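PDB 2GEY: AclR protein from Streptomyces galilaeus, which is a putative hydroxylase with a SnoaL-like fold, probably acting in the biosynthesis of an aromatic polyketide antibiotic. Local coordinates for residues I26-E38 against V110-N122. Residues are numbered along the deposited sequence; the frame is centred on the assembly and turned at random.
Sequences IKHWSPDIVHYSE and VDGKVVEHWDVIN
Val34 and His117 open the parallel pairing of strands 33-37 and 113-122: Val34 N donates to Val115 O, and Val34 O accepts from His117 N at 2.9 Å. Tyr36 continues it, taking His117 O through its N at 2.7 Å and receiving Asp119 N on its O. Upstream, the residues flanking Trp29 hold Val114, His28 O accepting from its N and Ser30 N donating to its O, so Trp29 and Val114 form a parallel bridge pair.

Side chains sort onto two faces. On that of Val34, Tyr36 and Trp118 lie side by side with ring planes 14° apart, slid so that Tyr36 CD1 sits over one face of the indole, 3.2 Å from Trp118 NE1. Tyrosine suits the place, pairing a flat ring with a hydroxyl: CG anti to the carbonyl carbon (chi1 -46°) leans it obliquely back toward Glu116, where OH donates to the anti lone pair of OE2 at 2.7 Å; Arg108 pairs with OE1.

On the other face, His35 and His117 meet rim to rim, planes at 89°, through a straight ND1-ND1 hydrogen bond of 3.0 Å. Ser44 binds His35 NE2. The short hydroxyl of Ser37 reaches the syn lone pair of Asp119 OD1 at 2.8 Å, while Ile33 CD1 packs on Val114 CG1.

The pair belongs to the curved sheet of the NTF2-like alpha+beta barrel. One ND1 must carry the hydrogen and the other offer its lone pair; in this conformer of His117 the bond would help fix the turn of both rings.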
# COMPACT_ATOMS: atom_id res chain seq x y z
N ILE A 26 3.82 -1.17 -22.79
CA ILE A 26 2.50 -1.13 -23.41
C ILE A 26 2.31 -2.25 -24.46
O ILE A 26 1.19 -2.65 -24.76
CB ILE A 26 2.22 0.29 -23.98
CG1 ILE A 26 2.10 1.29 -22.81
CG2 ILE A 26 0.95 0.32 -24.82
CD1 ILE A 26 2.37 2.73 -23.18
N LYS A 27 3.42 -2.76 -24.99
CA LYS A 27 3.33 -3.85 -25.98
C LYS A 27 2.70 -5.12 -25.39
O LYS A 27 2.24 -5.99 -26.13
CB LYS A 27 4.70 -4.18 -26.57
CG LYS A 27 5.67 -4.78 -25.59
CD LYS A 27 7.05 -4.93 -26.20
CE LYS A 27 7.14 -6.11 -27.13
NZ LYS A 27 8.56 -6.41 -27.48
N HIS A 28 2.69 -5.22 -24.06
CA HIS A 28 2.13 -6.39 -23.38
C HIS A 28 0.68 -6.19 -22.98
O HIS A 28 0.04 -7.12 -22.46
CB HIS A 28 2.96 -6.71 -22.15
CG HIS A 28 4.35 -7.15 -22.47
ND1 HIS A 28 4.62 -8.34 -23.11
CD2 HIS A 28 5.55 -6.54 -22.27
CE1 HIS A 28 5.93 -8.47 -23.26
NE2 HIS A 28 6.51 -7.39 -22.77
N TRP A 29 0.14 -5.00 -23.23
CA TRP A 29 -1.25 -4.71 -22.90
C TRP A 29 -2.16 -5.25 -23.97
O TRP A 29 -1.89 -5.09 -25.17
CB TRP A 29 -1.48 -3.21 -22.81
CG TRP A 29 -0.83 -2.52 -21.68
CD1 TRP A 29 -0.01 -3.05 -20.74
CD2 TRP A 29 -0.93 -1.13 -21.40
NE1 TRP A 29 0.40 -2.08 -19.87
CE2 TRP A 29 -0.15 -0.88 -20.25
CE3 TRP A 29 -1.61 -0.07 -21.99
CZ2 TRP A 29 -0.04 0.40 -19.69
CZ3 TRP A 29 -1.49 1.20 -21.44
CH2 TRP A 29 -0.71 1.42 -20.30
N SER A 30 -3.27 -5.85 -23.56
CA SER A 30 -4.34 -6.16 -24.49
C SER A 30 -4.93 -4.85 -25.03
O SER A 30 -4.96 -3.84 -24.33
CB SER A 30 -5.44 -6.96 -23.81
OG SER A 30 -6.61 -7.01 -24.61
N PRO A 31 -5.44 -4.87 -26.28
CA PRO A 31 -6.26 -3.76 -26.75
C PRO A 31 -7.45 -3.45 -25.85
O PRO A 31 -7.92 -2.31 -25.82
CB PRO A 31 -6.76 -4.24 -28.11
CG PRO A 31 -5.79 -5.28 -28.54
CD PRO A 31 -5.27 -5.92 -27.30
N ASP A 32 -7.94 -4.45 -25.12
CA ASP A 32 -9.11 -4.30 -24.27
C ASP A 32 -8.78 -4.15 -22.79
O ASP A 32 -9.65 -4.31 -21.92
CB ASP A 32 -10.04 -5.49 -24.46
CG ASP A 32 -10.42 -5.71 -25.91
OD1 ASP A 32 -10.90 -4.74 -26.55
OD2 ASP A 32 -10.23 -6.84 -26.41
N ILE A 33 -7.53 -3.82 -22.49
CA ILE A 33 -7.08 -3.66 -21.12
C ILE A 33 -7.90 -2.61 -20.36
O ILE A 33 -8.30 -1.57 -20.92
CB ILE A 33 -5.57 -3.29 -21.06
CG1 ILE A 33 -5.05 -3.38 -19.62
CG2 ILE A 33 -5.32 -1.90 -21.65
CD1 ILE A 33 -3.55 -3.32 -19.53
N VAL A 34 -8.19 -2.92 -19.10
CA VAL A 34 -8.78 -1.96 -18.17
C VAL A 34 -7.82 -1.72 -17.01
O VAL A 34 -7.24 -2.67 -16.45
CB VAL A 34 -10.14 -2.47 -17.63
CG1 VAL A 34 -10.77 -1.43 -16.71
CG2 VAL A 34 -11.06 -2.78 -18.77
N HIS A 35 -7.63 -0.46 -16.67
CA HIS A 35 -6.79 -0.07 -15.55
C HIS A 35 -7.66 0.45 -14.41
O HIS A 35 -8.59 1.22 -14.64
CB HIS A 35 -5.83 1.05 -15.95
CG HIS A 35 -5.05 0.78 -17.20
ND1 HIS A 35 -3.85 0.11 -17.19
CD2 HIS A 35 -5.28 1.12 -18.49
CE1 HIS A 35 -3.38 0.04 -18.42
NE2 HIS A 35 -4.23 0.64 -19.23
N TYR A 36 -7.33 0.04 -13.19
CA TYR A 36 -8.01 0.51 -12.00
C TYR A 36 -7.02 1.09 -11.00
O TYR A 36 -5.92 0.57 -10.81
CB TYR A 36 -8.77 -0.63 -11.31
CG TYR A 36 -9.60 -1.50 -12.22
CD1 TYR A 36 -9.05 -2.63 -12.80
CD2 TYR A 36 -10.93 -1.21 -12.48
CE1 TYR A 36 -9.80 -3.45 -13.63
CE2 TYR A 36 -11.69 -2.03 -13.31
CZ TYR A 36 -11.11 -3.16 -13.87
OH TYR A 36 -11.84 -3.98 -14.69
N SER A 37 -7.44 2.17 -10.35
CA SER A 37 -6.69 2.75 -9.25
C SER A 37 -7.68 3.37 -8.26
O SER A 37 -8.58 4.10 -8.66
CB SER A 37 -5.73 3.81 -9.79
OG SER A 37 -4.94 4.34 -8.74
N GLU A 38 -7.52 3.03 -6.98
CA GLU A 38 -8.43 3.47 -5.93
C GLU A 38 -9.88 3.07 -6.24
O GLU A 38 -10.82 3.83 -5.97
CB GLU A 38 -8.28 4.97 -5.67
CG GLU A 38 -6.85 5.39 -5.37
CD GLU A 38 -6.71 6.84 -4.94
OE1 GLU A 38 -7.73 7.56 -4.95
OE2 GLU A 38 -5.58 7.25 -4.60
N VAL A 110 -4.68 -12.65 -20.29
CA VAL A 110 -5.40 -13.54 -21.21
C VAL A 110 -4.56 -13.64 -22.48
O VAL A 110 -4.18 -12.62 -23.05
CB VAL A 110 -6.81 -13.03 -21.58
CG1 VAL A 110 -7.46 -13.97 -22.59
CG2 VAL A 110 -7.69 -12.88 -20.34
N ASP A 111 -4.27 -14.87 -22.90
CA ASP A 111 -3.46 -15.13 -24.09
C ASP A 111 -2.15 -14.36 -24.12
O ASP A 111 -1.74 -13.86 -25.16
CB ASP A 111 -4.27 -14.82 -25.36
CG ASP A 111 -5.48 -15.72 -25.51
OD1 ASP A 111 -5.42 -16.88 -25.03
OD2 ASP A 111 -6.49 -15.26 -26.10
N GLY A 112 -1.50 -14.27 -22.96
CA GLY A 112 -0.20 -13.61 -22.85
C GLY A 112 -0.22 -12.09 -22.78
O GLY A 112 0.83 -11.47 -22.70
N LYS A 113 -1.41 -11.49 -22.80
CA LYS A 113 -1.53 -10.04 -22.75
C LYS A 113 -2.26 -9.64 -21.47
O LYS A 113 -3.09 -10.39 -20.95
CB LYS A 113 -2.26 -9.53 -23.99
CG LYS A 113 -1.51 -9.77 -25.31
CD LYS A 113 -0.43 -8.72 -25.57
CE LYS A 113 0.48 -9.08 -26.77
NZ LYS A 113 1.61 -10.03 -26.37
N VAL A 114 -1.94 -8.45 -20.97
CA VAL A 114 -2.56 -7.93 -19.76
C VAL A 114 -3.95 -7.37 -20.11
O VAL A 114 -4.06 -6.46 -20.93
CB VAL A 114 -1.70 -6.83 -19.11
CG1 VAL A 114 -2.36 -6.28 -17.86
CG2 VAL A 114 -0.31 -7.37 -18.80
N VAL A 115 -5.00 -7.90 -19.48
CA VAL A 115 -6.37 -7.43 -19.69
C VAL A 115 -6.93 -6.58 -18.53
O VAL A 115 -7.92 -5.83 -18.71
CB VAL A 115 -7.34 -8.60 -19.99
CG1 VAL A 115 -6.96 -9.27 -21.29
CG2 VAL A 115 -7.37 -9.59 -18.84
N GLU A 116 -6.33 -6.72 -17.36
CA GLU A 116 -6.69 -5.91 -16.20
C GLU A 116 -5.44 -5.57 -15.42
O GLU A 116 -4.55 -6.42 -15.25
CB GLU A 116 -7.69 -6.63 -15.29
CG GLU A 116 -9.09 -6.75 -15.87
CD GLU A 116 -10.09 -7.32 -14.88
OE1 GLU A 116 -10.02 -8.53 -14.60
OE2 GLU A 116 -10.97 -6.56 -14.41
N HIS A 117 -5.41 -4.34 -14.91
CA HIS A 117 -4.28 -3.82 -14.17
C HIS A 117 -4.81 -3.02 -12.97
O HIS A 117 -5.57 -2.07 -13.16
CB HIS A 117 -3.44 -2.96 -15.12
CG HIS A 117 -2.46 -2.06 -14.44
ND1 HIS A 117 -2.31 -0.74 -14.79
CD2 HIS A 117 -1.58 -2.29 -13.43
CE1 HIS A 117 -1.38 -0.19 -14.03
NE2 HIS A 117 -0.92 -1.11 -13.20
N TRP A 118 -4.42 -3.41 -11.76
CA TRP A 118 -4.78 -2.70 -10.54
C TRP A 118 -3.51 -2.21 -9.85
O TRP A 118 -2.52 -2.95 -9.78
CB TRP A 118 -5.52 -3.61 -9.56
CG TRP A 118 -6.76 -4.26 -10.04
CD1 TRP A 118 -8.04 -3.83 -9.86
CD2 TRP A 118 -6.86 -5.51 -10.74
NE1 TRP A 118 -8.93 -4.71 -10.41
CE2 TRP A 118 -8.23 -5.76 -10.96
CE3 TRP A 118 -5.92 -6.45 -11.19
CZ2 TRP A 118 -8.70 -6.90 -11.63
CZ3 TRP A 118 -6.38 -7.58 -11.86
CH2 TRP A 118 -7.75 -7.79 -12.07
N ASP A 119 -3.52 -0.99 -9.34
CA ASP A 119 -2.38 -0.50 -8.55
C ASP A 119 -2.82 0.02 -7.19
O ASP A 119 -3.94 0.50 -7.03
CB ASP A 119 -1.58 0.58 -9.31
CG ASP A 119 -2.38 1.85 -9.57
OD1 ASP A 119 -2.94 2.44 -8.61
OD2 ASP A 119 -2.42 2.30 -10.74
N VAL A 120 -1.93 -0.12 -6.22
CA VAL A 120 -2.05 0.55 -4.94
C VAL A 120 -0.72 1.24 -4.73
O VAL A 120 0.32 0.58 -4.58
CB VAL A 120 -2.34 -0.44 -3.79
CG1 VAL A 120 -2.31 0.28 -2.45
CG2 VAL A 120 -3.67 -1.14 -4.01
N ILE A 121 -0.74 2.57 -4.76
CA ILE A 121 0.48 3.35 -4.74
C ILE A 121 0.56 4.19 -3.48
O ILE A 121 -0.34 4.99 -3.20
CB ILE A 121 0.58 4.26 -5.98
CG1 ILE A 121 0.44 3.44 -7.26
CG2 ILE A 121 1.92 5.02 -5.95
CD1 ILE A 121 0.31 4.26 -8.50
N ASN A 122 1.63 3.98 -2.72
CA ASN A 122 1.96 4.79 -1.56
C ASN A 122 2.99 5.83 -1.93
O ASN A 122 4.19 5.53 -1.97
CB ASN A 122 2.50 3.92 -0.42
CG ASN A 122 3.00 4.75 0.74
OD1 ASN A 122 2.55 5.88 0.93
ND2 ASN A 122 3.94 4.22 1.51
O HOH W 1 2.79 -10.11 -23.93
O HOH W 2 -3.90 0.72 -12.60
O HOH W 3 -6.25 0.89 -5.56